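Local coordinates for protein putative Phosphate (Eubacterium rectale, PDB 3DAO) that probably hydrolyses phosphate esters as a member of the haloacid dehalogenase-like hydrolase superfamily, at residues Thr26-Thr31 / Val60-Gln65; Asp175-Leu180 / Glu201-Asn206; Phe233-Asn238 / Tyr250-Ala255. All coordinates share one frame; numbering follows the deposited sequence. Where two conformers were deposited one is given.

Interaction 1. Residues Thr26-Thr31 / Val60-Gln65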
ATOM      1  N   THR A  26     -11.389   0.436  -0.763  1.00 16.21           N
ATOM      2  CA  THR A  26     -11.067   1.494   0.169  1.00 16.80           C
ATOM      3  C   THR A  26      -9.681   1.343   0.746  1.00 18.04           C
ATOM      4  O   THR A  26      -9.211   0.211   0.955  1.00 17.34           O
ATOM      5  CB  THR A  26     -12.093   1.571   1.343  1.00 16.99           C
ATOM      6  OG1 THR A  26     -11.774   2.683   2.189  1.00 18.13           O
ATOM      7  CG2 THR A  26     -12.096   0.299   2.208  1.00 13.78           C
ATOM      8  N   ASP A  27      -8.981   2.479   0.922  1.00 17.82           N
ATOM      9  CA  ASP A  27      -7.753   2.422   1.714  1.00 19.68           C
ATOM     10  C   ASP A  27      -8.175   2.529   3.182  1.00 19.14           C
ATOM     11  O   ASP A  27      -9.366   2.575   3.508  1.00 18.19           O
ATOM     12  CB  ASP A  27      -6.548   3.315   1.277  1.00 22.84           C
ATOM     13  CG  ASP A  27      -6.861   4.776   1.150  1.00 29.90           C
ATOM     14  OD1 ASP A  27      -7.965   5.189   1.536  1.00 29.29           O
ATOM     15  OD2 ASP A  27      -5.946   5.524   0.675  1.00 26.72           O
ATOM     16  N   ILE A  28      -7.191   2.535   4.054  1.00 19.28           N
ATOM     17  CA  ILE A  28      -7.440   2.426   5.459  1.00 20.49           C
ATOM     18  C   ILE A  28      -7.019   3.624   6.267  1.00 20.43           C
ATOM     19  O   ILE A  28      -7.824   4.263   6.970  1.00 20.29           O
ATOM     20  CB  ILE A  28      -6.667   1.180   5.998  1.00 22.51           C
ATOM     21  CG1 ILE A  28      -7.133  -0.083   5.246  1.00 23.58           C
ATOM     22  CG2 ILE A  28      -6.820   1.035   7.511  1.00 20.10           C
ATOM     23  CD1 ILE A  28      -6.360  -1.343   5.585  1.00 21.65           C
ATOM     24  N   ASP A  29      -5.732   3.895   6.178  1.00 20.41           N
ATOM     25  CA  ASP A  29      -5.108   4.911   7.028  1.00 21.23           C
ATOM     26  C   ASP A  29      -5.456   6.340   6.683  1.00 22.65           C
ATOM     27  O   ASP A  29      -5.070   6.893   5.649  1.00 24.37           O
ATOM     28  CB  ASP A  29      -3.613   4.689   7.099  1.00 21.62           C
ATOM     29  CG  ASP A  29      -3.259   3.379   7.797  1.00 23.23           C
ATOM     30  OD1 ASP A  29      -3.579   3.197   8.990  1.00 23.08           O
ATOM     31  OD2 ASP A  29      -2.604   2.543   7.152  1.00 24.71           O
ATOM     32  N   GLY A  30      -6.225   6.917   7.589  1.00 20.98           N
ATOM     33  CA  GLY A  30      -6.708   8.278   7.436  1.00 21.29           C
ATOM     34  C   GLY A  30      -8.011   8.293   6.687  1.00 20.29           C
ATOM     35  O   GLY A  30      -8.573   9.343   6.443  1.00 20.44           O
ATOM     36  N   THR A  31      -8.491   7.107   6.324  1.00 19.40           N
ATOM     37  CA  THR A  31      -9.763   6.979   5.575  1.00 19.11           C
ATOM     38  C   THR A  31     -10.837   6.353   6.450  1.00 19.58           C
ATOM     39  O   THR A  31     -11.916   6.912   6.611  1.00 19.36           O
ATOM     40  CB  THR A  31      -9.579   6.140   4.294  1.00 21.12           C
ATOM     41  OG1 THR A  31      -8.707   6.853   3.394  1.00 20.31           O
ATOM     42  CG2 THR A  31     -10.871   5.891   3.584  1.00 17.59           C
ATOM     43  N   VAL A  60      -9.923  -4.304   0.278  1.00 15.21           N
ATOM     44  CA  VAL A  60      -9.076  -3.468   1.134  1.00 16.78           C
ATOM     45  C   VAL A  60      -7.823  -3.213   0.292  1.00 17.32           C
ATOM     46  O   VAL A  60      -7.153  -4.157  -0.124  1.00 16.55           O
ATOM     47  CB  VAL A  60      -8.697  -4.182   2.443  1.00 19.97           C
ATOM     48  CG1 VAL A  60      -7.879  -3.282   3.271  1.00 23.02           C
ATOM     49  CG2 VAL A  60      -9.942  -4.622   3.221  1.00 23.91           C
ATOM     50  N   CYS A  61      -7.533  -1.939   0.055  1.00 17.87           N
ATOM     51  CA  CYS A  61      -6.478  -1.479  -0.885  1.00 17.88           C
ATOM     52  C   CYS A  61      -5.629  -0.410  -0.232  1.00 19.32           C
ATOM     53  O   CYS A  61      -6.018   0.767  -0.168  1.00 19.41           O
ATOM     54  CB  CYS A  61      -7.174  -0.942  -2.128  1.00 17.90           C
ATOM     55  SG  CYS A  61      -6.025  -0.466  -3.451  1.00 21.73           S
ATOM     56  N   SER A  62      -4.471  -0.839   0.256  1.00 17.27           N
ATOM     57  CA  SER A  62      -3.639  -0.031   1.131  1.00 17.86           C
ATOM     58  C   SER A  62      -2.140  -0.201   1.051  1.00 18.71           C
ATOM     59  O   SER A  62      -1.580  -1.114   0.426  1.00 17.91           O
ATOM     60  CB  SER A  62      -4.086  -0.408   2.560  1.00 18.91           C
ATOM     61  OG  SER A  62      -3.396   0.241   3.603  1.00 21.76           O
ATOM     62  N   GLY A  63      -1.496   0.739   1.714  1.00 17.88           N
ATOM     63  CA  GLY A  63      -0.049   0.712   1.873  1.00 16.37           C
ATOM     64  C   GLY A  63       0.348  -0.332   2.885  1.00 17.74           C
ATOM     65  O   GLY A  63       1.487  -0.739   2.980  1.00 16.15           O
ATOM     66  N   ARG A  64      -0.634  -0.772   3.667  1.00 18.34           N
ATOM     67  CA  ARG A  64      -0.353  -1.705   4.754  1.00 18.72           C
ATOM     68  C   ARG A  64       0.014  -3.089   4.279  1.00 18.81           C
ATOM     69  O   ARG A  64      -0.344  -3.496   3.175  1.00 17.57           O
ATOM     70  CB  ARG A  64      -1.573  -1.841   5.698  1.00 19.16           C
ATOM     71  CG  ARG A  64      -1.965  -0.656   6.521  1.00 20.04           C
ATOM     72  CD  ARG A  64      -2.913  -1.138   7.635  1.00 20.71           C
ATOM     73  NE  ARG A  64      -3.387  -0.013   8.442  1.00 18.73           N
ATOM     74  CZ  ARG A  64      -3.920  -0.139   9.638  1.00 17.98           C
ATOM     75  NH1 ARG A  64      -4.025  -1.341  10.170  1.00 19.44           N
ATOM     76  NH2 ARG A  64      -4.307   0.935  10.297  1.00 20.03           N
ATOM     77  N   GLN A  65       0.735  -3.797   5.150  1.00 17.06           N
ATOM     78  CA  GLN A  65       1.073  -5.204   4.934  1.00 18.53           C
ATOM     79  C   GLN A  65      -0.177  -6.034   5.093  1.00 18.10           C
ATOM     80  O   GLN A  65      -1.141  -5.611   5.712  1.00 19.27           O
ATOM     81  CB  GLN A  65       2.063  -5.737   5.967  1.00 17.96           C
ATOM     82  CG  GLN A  65       3.380  -5.079   5.934  1.00 24.28           C
ATOM     83  CD  GLN A  65       4.313  -5.726   6.905  1.00 25.88           C
ATOM     84  OE1 GLN A  65       4.114  -5.650   8.125  1.00 26.72           O
ATOM     85  NE2 GLN A  65       5.365  -6.350   6.380  1.00 22.53           N
TER
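Asp29 and Arg64 meet in a side-on salt bridge, one carboxylate oxygen to each of two guanidinium nitrogens. Arg64 NH2 lies 2.7 Å from Asp29 OD1, Arg64 NE lies 3.0 Å from Asp29 OD2, and both bonds are fairly straight. The oxygens lie almost in the guanidinium plane, while each nitrogen stands some 27° out of the carboxylate plane, on the syn side of its oxygen. With chi1 of Ile28 at -58°, CG1 turns beside the backbone N and carries CD1 tightly against Val60 CG1 (3.4 Å) and onto Ser62 CB. CG2, left opposite that N, lies over one guanidinium face, 3.7 Å from Arg64 NE and nearer the rim than the middle.

On the strand side the parallel strands 23-26 and 57-61 end together, joined by the bond from Cys61 N to Thr26 O (2.9 Å). An ST turn, Arg64 N to Ser62 OG, holds the backbone from which the extended arginine leaves and probably helps direct it. Gly36 N gives Asp29 OD1 a second donor, while Ser37 O and Ser68 OG receive Arg64 NH2 and NH1. Asp27, salt-bridged to Lys212, and Thr31, whose OG1 bonds Asp27 OD1, complete a DxDxT pattern consistent with the superfamily's first signature motif. A bidentate bridge with further bonds at both ends restricts rotation of both groups, so it probably steadies the loop carrying Asp27.

Interaction 2. Residues Asp175-Leu180 / Glu201-Asn206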
ATOM      1  N   ASP A 175      18.331  12.184   7.849  1.00 14.03           N
ATOM      2  CA  ASP A 175      17.843  13.513   7.516  1.00 16.51           C
ATOM      3  C   ASP A 175      18.048  14.064   6.116  1.00 17.30           C
ATOM      4  O   ASP A 175      17.574  15.169   5.843  1.00 17.31           O
ATOM      5  CB  ASP A 175      18.400  14.504   8.528  1.00 17.81           C
ATOM      6  CG  ASP A 175      19.865  14.429   8.647  1.00 23.66           C
ATOM      7  OD1 ASP A 175      20.516  14.714   7.628  1.00 24.90           O
ATOM      8  OD2 ASP A 175      20.375  14.071   9.753  1.00 24.36           O
ATOM      9  N   LYS A 176      18.718  13.325   5.237  1.00 14.03           N
ATOM     10  CA  LYS A 176      18.882  13.831   3.851  1.00 13.75           C
ATOM     11  C   LYS A 176      18.942  12.710   2.863  1.00 14.38           C
ATOM     12  O   LYS A 176      19.730  12.721   1.927  1.00 14.72           O
ATOM     13  CB  LYS A 176      20.133  14.700   3.721  1.00 15.38           C
ATOM     14  CG  LYS A 176      21.412  14.017   4.194  1.00 16.65           C
ATOM     15  CD  LYS A 176      22.642  14.912   3.958  1.00 20.06           C
ATOM     16  CE  LYS A 176      23.892  14.356   4.631  1.00 20.82           C
ATOM     17  NZ  LYS A 176      25.071  15.212   4.390  1.00 22.02           N
ATOM     18  N   CYS A 177      17.999  11.794   3.003  1.00 13.75           N
ATOM     19  CA  CYS A 177      17.971  10.627   2.130  1.00 14.35           C
ATOM     20  C   CYS A 177      17.750  10.975   0.650  1.00 14.98           C
ATOM     21  O   CYS A 177      18.555  10.627  -0.220  1.00 14.87           O
ATOM     22  CB  CYS A 177      16.913   9.631   2.597  1.00 14.15           C
ATOM     23  SG  CYS A 177      17.042   8.074   1.699  1.00 15.55           S
ATOM     24  N   GLU A 178      16.638  11.638   0.355  1.00 15.86           N
ATOM     25  CA  GLU A 178      16.341  12.016  -1.024  0.50 15.84           C
ATOM     26  C   GLU A 178      17.484  12.860  -1.585  1.00 15.08           C
ATOM     27  O   GLU A 178      17.897  12.699  -2.722  1.00 15.49           O
ATOM     28  CB  GLU A 178      15.018  12.776  -1.135  0.50 17.34           C
ATOM     29  CG  GLU A 178      14.660  13.091  -2.562  0.50 17.77           C
ATOM     30  CD  GLU A 178      13.389  13.903  -2.685  0.50 17.62           C
ATOM     31  OE1 GLU A 178      13.040  14.648  -1.732  0.50 14.38           O
ATOM     32  OE2 GLU A 178      12.785  13.848  -3.769  0.50 17.82           O
ATOM     33  N   GLU A 179      17.961  13.758  -0.752  1.00 15.37           N
ATOM     34  CA  GLU A 179      19.032  14.685  -1.119  1.00 14.80           C
ATOM     35  C   GLU A 179      20.253  13.891  -1.565  1.00 14.79           C
ATOM     36  O   GLU A 179      20.896  14.209  -2.577  1.00 16.13           O
ATOM     37  CB  GLU A 179      19.373  15.595   0.043  1.00 15.38           C
ATOM     38  CG  GLU A 179      20.616  16.443  -0.213  1.00 18.41           C
ATOM     39  CD  GLU A 179      20.939  17.349   0.937  1.00 26.35           C
ATOM     40  OE1 GLU A 179      20.007  17.956   1.496  1.00 27.38           O
ATOM     41  OE2 GLU A 179      22.131  17.450   1.290  1.00 24.49           O
ATOM     42  N   LEU A 180      20.588  12.851  -0.817  1.00 13.35           N
ATOM     43  CA  LEU A 180      21.731  12.035  -1.198  1.00 13.55           C
ATOM     44  C   LEU A 180      21.448  11.168  -2.415  1.00 14.99           C
ATOM     45  O   LEU A 180      22.364  10.808  -3.149  1.00 15.14           O
ATOM     46  CB  LEU A 180      22.199  11.151  -0.051  1.00 13.58           C
ATOM     47  CG  LEU A 180      22.916  11.866   1.101  1.00 12.59           C
ATOM     48  CD1 LEU A 180      23.097  10.889   2.306  1.00 11.57           C
ATOM     49  CD2 LEU A 180      24.243  12.435   0.580  1.00 15.39           C
ATOM     50  N   GLU A 201      13.694  11.168   5.087  1.00 15.15           N
ATOM     51  CA  GLU A 201      14.409   9.986   5.546  1.00 15.55           C
ATOM     52  C   GLU A 201      14.389   8.766   4.628  1.00 15.02           C
ATOM     53  O   GLU A 201      15.217   7.906   4.765  1.00 13.98           O
ATOM     54  CB  GLU A 201      13.860   9.512   6.909  1.00 16.47           C
ATOM     55  CG  GLU A 201      13.803  10.539   8.034  1.00 17.91           C
ATOM     56  CD  GLU A 201      12.639  11.507   7.909  1.00 25.06           C
ATOM     57  OE1 GLU A 201      11.704  11.186   7.134  1.00 20.24           O
ATOM     58  OE2 GLU A 201      12.632  12.552   8.634  1.00 19.14           O
ATOM     59  N   TRP A 202      13.406   8.686   3.741  1.00 16.23           N
ATOM     60  CA  TRP A 202      13.211   7.478   2.944  1.00 14.86           C
ATOM     61  C   TRP A 202      13.059   7.730   1.463  1.00 14.59           C
ATOM     62  O   TRP A 202      12.512   8.758   1.020  1.00 13.72           O
ATOM     63  CB  TRP A 202      11.902   6.769   3.381  1.00 16.98           C
ATOM     64  CG  TRP A 202      11.750   6.541   4.887  1.00 14.41           C
ATOM     65  CD1 TRP A 202      11.080   7.306   5.742  1.00 18.91           C
ATOM     66  CD2 TRP A 202      12.286   5.446   5.656  1.00 12.74           C
ATOM     67  NE1 TRP A 202      11.182   6.795   7.005  1.00 16.42           N
ATOM     68  CE2 TRP A 202      11.883   5.631   6.972  1.00 14.73           C
ATOM     69  CE3 TRP A 202      13.048   4.328   5.343  1.00 15.00           C
ATOM     70  CZ2 TRP A 202      12.268   4.769   7.997  1.00 14.71           C
ATOM     71  CZ3 TRP A 202      13.396   3.448   6.347  1.00 16.51           C
ATOM     72  CH2 TRP A 202      13.012   3.684   7.659  1.00 14.68           C
ATOM     73  N   VAL A 203      13.559   6.759   0.722  1.00 14.55           N
ATOM     74  CA  VAL A 203      13.267   6.620  -0.702  1.00 11.97           C
ATOM     75  C   VAL A 203      12.815   5.163  -0.933  1.00 12.69           C
ATOM     76  O   VAL A 203      13.561   4.218  -0.733  1.00 13.77           O
ATOM     77  CB  VAL A 203      14.427   6.997  -1.650  1.00 11.18           C
ATOM     78  CG1 VAL A 203      13.998   6.741  -3.117  1.00 13.70           C
ATOM     79  CG2 VAL A 203      14.812   8.450  -1.465  1.00 13.85           C
ATOM     80  N   ASP A 204      11.567   5.020  -1.335  1.00 13.60           N
ATOM     81  CA  ASP A 204      10.945   3.712  -1.581  1.00 14.26           C
ATOM     82  C   ASP A 204      10.915   3.415  -3.057  1.00 14.94           C
ATOM     83  O   ASP A 204      10.528   4.255  -3.890  1.00 14.91           O
ATOM     84  CB  ASP A 204       9.491   3.682  -1.096  1.00 16.97           C
ATOM     85  CG  ASP A 204       9.384   3.747   0.414  1.00 20.18           C
ATOM     86  OD1 ASP A 204      10.208   3.113   1.106  1.00 18.60           O
ATOM     87  OD2 ASP A 204       8.486   4.470   0.885  1.00 21.67           O
ATOM     88  N   CYS A 205      11.298   2.201  -3.356  1.00 13.96           N
ATOM     89  CA  CYS A 205      11.348   1.742  -4.752  1.00 14.59           C
ATOM     90  C   CYS A 205      10.595   0.434  -4.891  1.00 14.14           C
ATOM     91  O   CYS A 205      10.802  -0.511  -4.154  1.00 15.20           O
ATOM     92  CB  CYS A 205      12.781   1.519  -5.190  1.00 15.50           C
ATOM     93  SG  CYS A 205      14.008   2.765  -4.657  1.00 18.41           S
ATOM     94  N   ASN A 206       9.757   0.410  -5.912  1.00 16.20           N
ATOM     95  CA  ASN A 206       9.007  -0.775  -6.278  1.00 16.74           C
ATOM     96  C   ASN A 206       9.197  -1.008  -7.759  1.00 16.67           C
ATOM     97  O   ASN A 206       9.795  -0.213  -8.473  1.00 16.69           O
ATOM     98  CB  ASN A 206       7.518  -0.612  -6.076  1.00 18.61           C
ATOM     99  CG  ASN A 206       7.117  -0.237  -4.658  1.00 23.57           C
ATOM    100  OD1 ASN A 206       6.481   0.785  -4.483  1.00 25.01           O
ATOM    101  ND2 ASN A 206       7.416  -1.094  -3.657  1.00 22.62           N
TER
HETATM  102  O   HOH W   1      13.893  11.291   1.534  1.00 15.25           O
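Trp202 O accepts a hydrogen bond from a water 2.9 Å away, and the same water takes a weak one from Glu178 N at 3.0 Å. This single water bridges the first turn of helix 177-181 to the beginning of strand 202-207, a helix-on-sheet packing in the six-stranded sheet of the smaller domain. The position of that domain in the chain and its mixed sheet are consistent with a C2-type cap of the haloacid dehalogenase superfamily.

No direct hydrogen bond crosses between the two segments; besides the water, the contact rests on Cys177 and Val203. Cys177 points at the strand and sets its CB 3.2 Å from Glu201 O. Its SG, swung anti to the backbone N (chi1 -171°), passes that same carbonyl and continues toward Val203. Lys176 is the N-cap, and its O receives Leu180 N. His173 ND1 receives the backbone N of both Asp175 and Lys176, fixing the approach to the helix, while a backbone bond between Cys177 and Lys200 ties the helix start to the turn joining strands 193-198 and 202-207. On the other side of the sheet Trp202 turns away from the helix and meets the Phe172 ring.

Val203 CG2 meets side chain and backbone of the helix start together, 3.9 Å from Cys177 SG and 3.9 Å from Glu178 CA.

Interaction 3. Residues Phe233-Asn238 / Tyr250-Ala255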
ATOM      1  N   PHE A 233     -12.853   4.706  -2.230  1.00 18.04           N
ATOM      2  CA  PHE A 233     -12.739   5.654  -1.142  1.00 17.54           C
ATOM      3  C   PHE A 233     -11.276   5.911  -0.885  1.00 19.35           C
ATOM      4  O   PHE A 233     -10.465   4.988  -0.832  1.00 17.87           O
ATOM      5  CB  PHE A 233     -13.328   5.121   0.166  1.00 17.80           C
ATOM      6  CG  PHE A 233     -14.801   4.915   0.113  1.00 20.75           C
ATOM      7  CD1 PHE A 233     -15.326   3.700  -0.290  1.00 19.29           C
ATOM      8  CD2 PHE A 233     -15.678   5.946   0.469  1.00 20.28           C
ATOM      9  CE1 PHE A 233     -16.693   3.496  -0.335  1.00 18.77           C
ATOM     10  CE2 PHE A 233     -17.053   5.738   0.415  1.00 20.43           C
ATOM     11  CZ  PHE A 233     -17.555   4.529   0.003  1.00 19.31           C
ATOM     12  N   GLY A 234     -10.936   7.174  -0.714  1.00 19.48           N
ATOM     13  CA  GLY A 234      -9.550   7.542  -0.445  1.00 18.67           C
ATOM     14  C   GLY A 234      -9.308   8.864   0.242  1.00 18.85           C
ATOM     15  O   GLY A 234     -10.227   9.627   0.526  1.00 17.48           O
ATOM     16  N   ASP A 235      -8.043   9.087   0.581  1.00 19.29           N
ATOM     17  CA  ASP A 235      -7.653  10.300   1.300  1.00 20.20           C
ATOM     18  C   ASP A 235      -6.274  10.860   0.965  1.00 22.24           C
ATOM     19  O   ASP A 235      -5.878  11.873   1.533  1.00 20.84           O
ATOM     20  CB  ASP A 235      -7.674  10.053   2.805  1.00 20.97           C
ATOM     21  CG  ASP A 235      -6.549   9.167   3.295  1.00 25.05           C
ATOM     22  OD1 ASP A 235      -5.923   8.458   2.491  1.00 22.80           O
ATOM     23  OD2 ASP A 235      -6.276   9.182   4.521  1.00 31.81           O
ATOM     24  N   ASN A 236      -5.596  10.213   0.029  1.00 22.76           N
ATOM     25  CA  ASN A 236      -4.180  10.471  -0.273  1.00 25.84           C
ATOM     26  C   ASN A 236      -3.957  10.829  -1.721  1.00 24.78           C
ATOM     27  O   ASN A 236      -4.689  10.417  -2.595  1.00 21.01           O
ATOM     28  CB  ASN A 236      -3.430   9.158   0.047  1.00 26.68           C
ATOM     29  CG  ASN A 236      -1.922   9.308   0.142  1.00 31.93           C
ATOM     30  OD1 ASN A 236      -1.219   9.655  -0.823  1.00 34.91           O
ATOM     31  ND2 ASN A 236      -1.403   8.975   1.312  1.00 36.77           N
ATOM     32  N   LEU A 237      -2.909  11.607  -1.972  1.00 25.32           N
ATOM     33  CA  LEU A 237      -2.579  11.944  -3.359  1.00 25.19           C
ATOM     34  C   LEU A 237      -2.374  10.655  -4.146  1.00 23.92           C
ATOM     35  O   LEU A 237      -2.702  10.609  -5.318  1.00 25.03           O
ATOM     36  CB  LEU A 237      -1.319  12.808  -3.457  1.00 25.67           C
ATOM     37  CG  LEU A 237      -1.420  14.249  -2.945  1.00 26.22           C
ATOM     38  CD1 LEU A 237       0.001  14.884  -2.910  1.00 28.41           C
ATOM     39  CD2 LEU A 237      -2.374  15.078  -3.787  1.00 26.27           C
ATOM     40  N   ASN A 238      -1.877   9.602  -3.492  1.00 24.41           N
ATOM     41  CA  ASN A 238      -1.643   8.317  -4.202  1.00 25.44           C
ATOM     42  C   ASN A 238      -2.961   7.566  -4.537  1.00 25.35           C
ATOM     43  O   ASN A 238      -2.956   6.526  -5.188  1.00 28.20           O
ATOM     44  CB  ASN A 238      -0.623   7.398  -3.497  1.00 24.80           C
ATOM     45  CG  ASN A 238      -1.151   6.727  -2.219  1.00 30.13           C
ATOM     46  OD1 ASN A 238      -2.348   6.560  -2.020  1.00 29.30           O
ATOM     47  ND2 ASN A 238      -0.220   6.292  -1.362  1.00 31.19           N
ATOM     48  N   TYR A 250     -15.200   8.584  -3.500  1.00 19.28           N
ATOM     49  CA  TYR A 250     -15.301   9.488  -2.361  1.00 18.16           C
ATOM     50  C   TYR A 250     -13.967   9.774  -1.742  1.00 19.08           C
ATOM     51  O   TYR A 250     -13.169   8.849  -1.483  1.00 19.09           O
ATOM     52  CB  TYR A 250     -16.202   8.891  -1.256  1.00 18.34           C
ATOM     53  CG  TYR A 250     -17.618   8.669  -1.703  1.00 18.13           C
ATOM     54  CD1 TYR A 250     -17.940   7.563  -2.490  1.00 20.04           C
ATOM     55  CD2 TYR A 250     -18.625   9.599  -1.404  1.00 21.17           C
ATOM     56  CE1 TYR A 250     -19.244   7.367  -2.939  1.00 22.77           C
ATOM     57  CE2 TYR A 250     -19.942   9.415  -1.869  1.00 22.48           C
ATOM     58  CZ  TYR A 250     -20.225   8.284  -2.636  1.00 23.15           C
ATOM     59  OH  TYR A 250     -21.486   8.036  -3.125  1.00 30.34           O
ATOM     60  N   ALA A 251     -13.749  11.069  -1.504  1.00 17.91           N
ATOM     61  CA  ALA A 251     -12.640  11.578  -0.729  1.00 17.85           C
ATOM     62  C   ALA A 251     -13.081  12.039   0.624  1.00 18.55           C
ATOM     63  O   ALA A 251     -14.097  12.728   0.773  1.00 22.32           O
ATOM     64  CB  ALA A 251     -11.948  12.773  -1.443  1.00 18.21           C
ATOM     65  N   VAL A 252     -12.325  11.648   1.636  1.00 18.10           N
ATOM     66  CA  VAL A 252     -12.585  12.171   2.990  1.00 18.19           C
ATOM     67  C   VAL A 252     -12.392  13.692   2.920  1.00 19.25           C
ATOM     68  O   VAL A 252     -11.506  14.181   2.223  1.00 18.13           O
ATOM     69  CB  VAL A 252     -11.755  11.503   4.078  1.00 20.28           C
ATOM     70  CG1 VAL A 252     -12.223  10.046   4.188  1.00 19.92           C
ATOM     71  CG2 VAL A 252     -10.242  11.601   3.800  1.00 20.56           C
ATOM     72  N   SER A 253     -13.237  14.429   3.637  1.00 19.86           N
ATOM     73  CA  SER A 253     -13.276  15.897   3.491  1.00 22.08           C
ATOM     74  C   SER A 253     -12.060  16.623   4.038  1.00 22.82           C
ATOM     75  O   SER A 253     -11.861  17.806   3.762  1.00 24.58           O
ATOM     76  CB  SER A 253     -14.607  16.477   4.064  1.00 21.88           C
ATOM     77  OG  SER A 253     -14.728  16.242   5.455  1.00 22.68           O
ATOM     78  N   ASN A 254     -11.236  15.922   4.797  1.00 22.27           N
ATOM     79  CA  ASN A 254     -10.051  16.530   5.372  1.00 22.11           C
ATOM     80  C   ASN A 254      -8.830  16.315   4.491  1.00 22.41           C
ATOM     81  O   ASN A 254      -7.722  16.716   4.838  1.00 22.07           O
ATOM     82  CB  ASN A 254      -9.743  16.021   6.777  1.00 23.23           C
ATOM     83  CG  ASN A 254      -9.475  14.522   6.819  1.00 24.84           C
ATOM     84  OD1 ASN A 254     -10.334  13.728   6.433  1.00 22.19           O
ATOM     85  ND2 ASN A 254      -8.305  14.131   7.346  1.00 21.15           N
ATOM     86  N   ALA A 255      -9.062  15.699   3.342  1.00 21.99           N
ATOM     87  CA  ALA A 255      -7.998  15.402   2.385  1.00 21.35           C
ATOM     88  C   ALA A 255      -7.600  16.670   1.644  1.00 22.07           C
ATOM     89  O   ALA A 255      -8.337  17.645   1.594  1.00 23.83           O
ATOM     90  CB  ALA A 255      -8.480  14.337   1.329  1.00 20.32           C
TER
HETATM   91  O   HOH W   2      -7.041  11.577   6.719  1.00 23.19           O
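Phe233 and Tyr250 run alongside each other from neighbouring parallel strands, and theirs is the close-packed half of this contact. Similar first torsions, -66° and -62°, turn each ring beside its own backbone N. The planes are 19° apart but so displaced, with centroids separated by 5.2 Å, that little of one ring lies over the other. Phe233 CD2 and CE2 approach obliquely, at 3.5 Å to Tyr250 CB and 3.5 Å to Tyr250 CD1 respectively. Helix 274-281 packs over both residues through Val278.

The backbone pairing is equally firm. Gly234 uses both of its polar atoms, its N donating to Tyr250 O (2.9 Å) and its O accepting from Val252 N (3.1 Å). These bonds belong to the beta-alpha-beta unit of strand 230-234, helix 240-245 and strand 248-252, a right-handed crossover element of the Rossmann-like core.

Past Gly234 the strand pairing stops, and contact continues through a turn rather than through backbone bonds. Here a type I turn, Val252 to Ala255, swings the chain back until Ala255 CB sits 3.6 Å from Asp235 O. Toward solvent a water accepts from Asn254 ND2 at 2.9 Å and offers Asp235 OD2 a weak bond at most.

The 235-238 loop is held by side-chain acceptors. Asn236 OD1 takes Asn238 N in an Asx turn, and Asp239 OD2 takes the backbone N of both Asp235 and Asn236. Asp235 OD1 also comes close to Asp27 OD2. Gly234, Asp235 and Asp239 are consistent with the GDxxxD motif of this superfamily, which in relatives helps bind magnesium. Such a gathering of acidic groups at the strand ends would favour a cation, and the firm strand pairing behind it would fix where Asp235 stands.

From the N terminus, the chain first closes interaction 1: after passing through helix 42-53, it returns along strand 57-61 to the loop that follows strand 23-26. It then enters the smaller domain, in which interaction 2 closes a shorter excursion through helix 185-189 and strand 193-198. Back in the core, interaction 3 closes the crossover between strands 230-234 and 248-252. The three follow in series; none nests within or crosses another. Interactions 1 and 3 share the eight-stranded sheet and touch where Asp235 meets Asp27, Asp29, Gly30 and Thr31, whereas interaction 2 belongs to the other sheet, its centre about 22 Å from that of interaction 1.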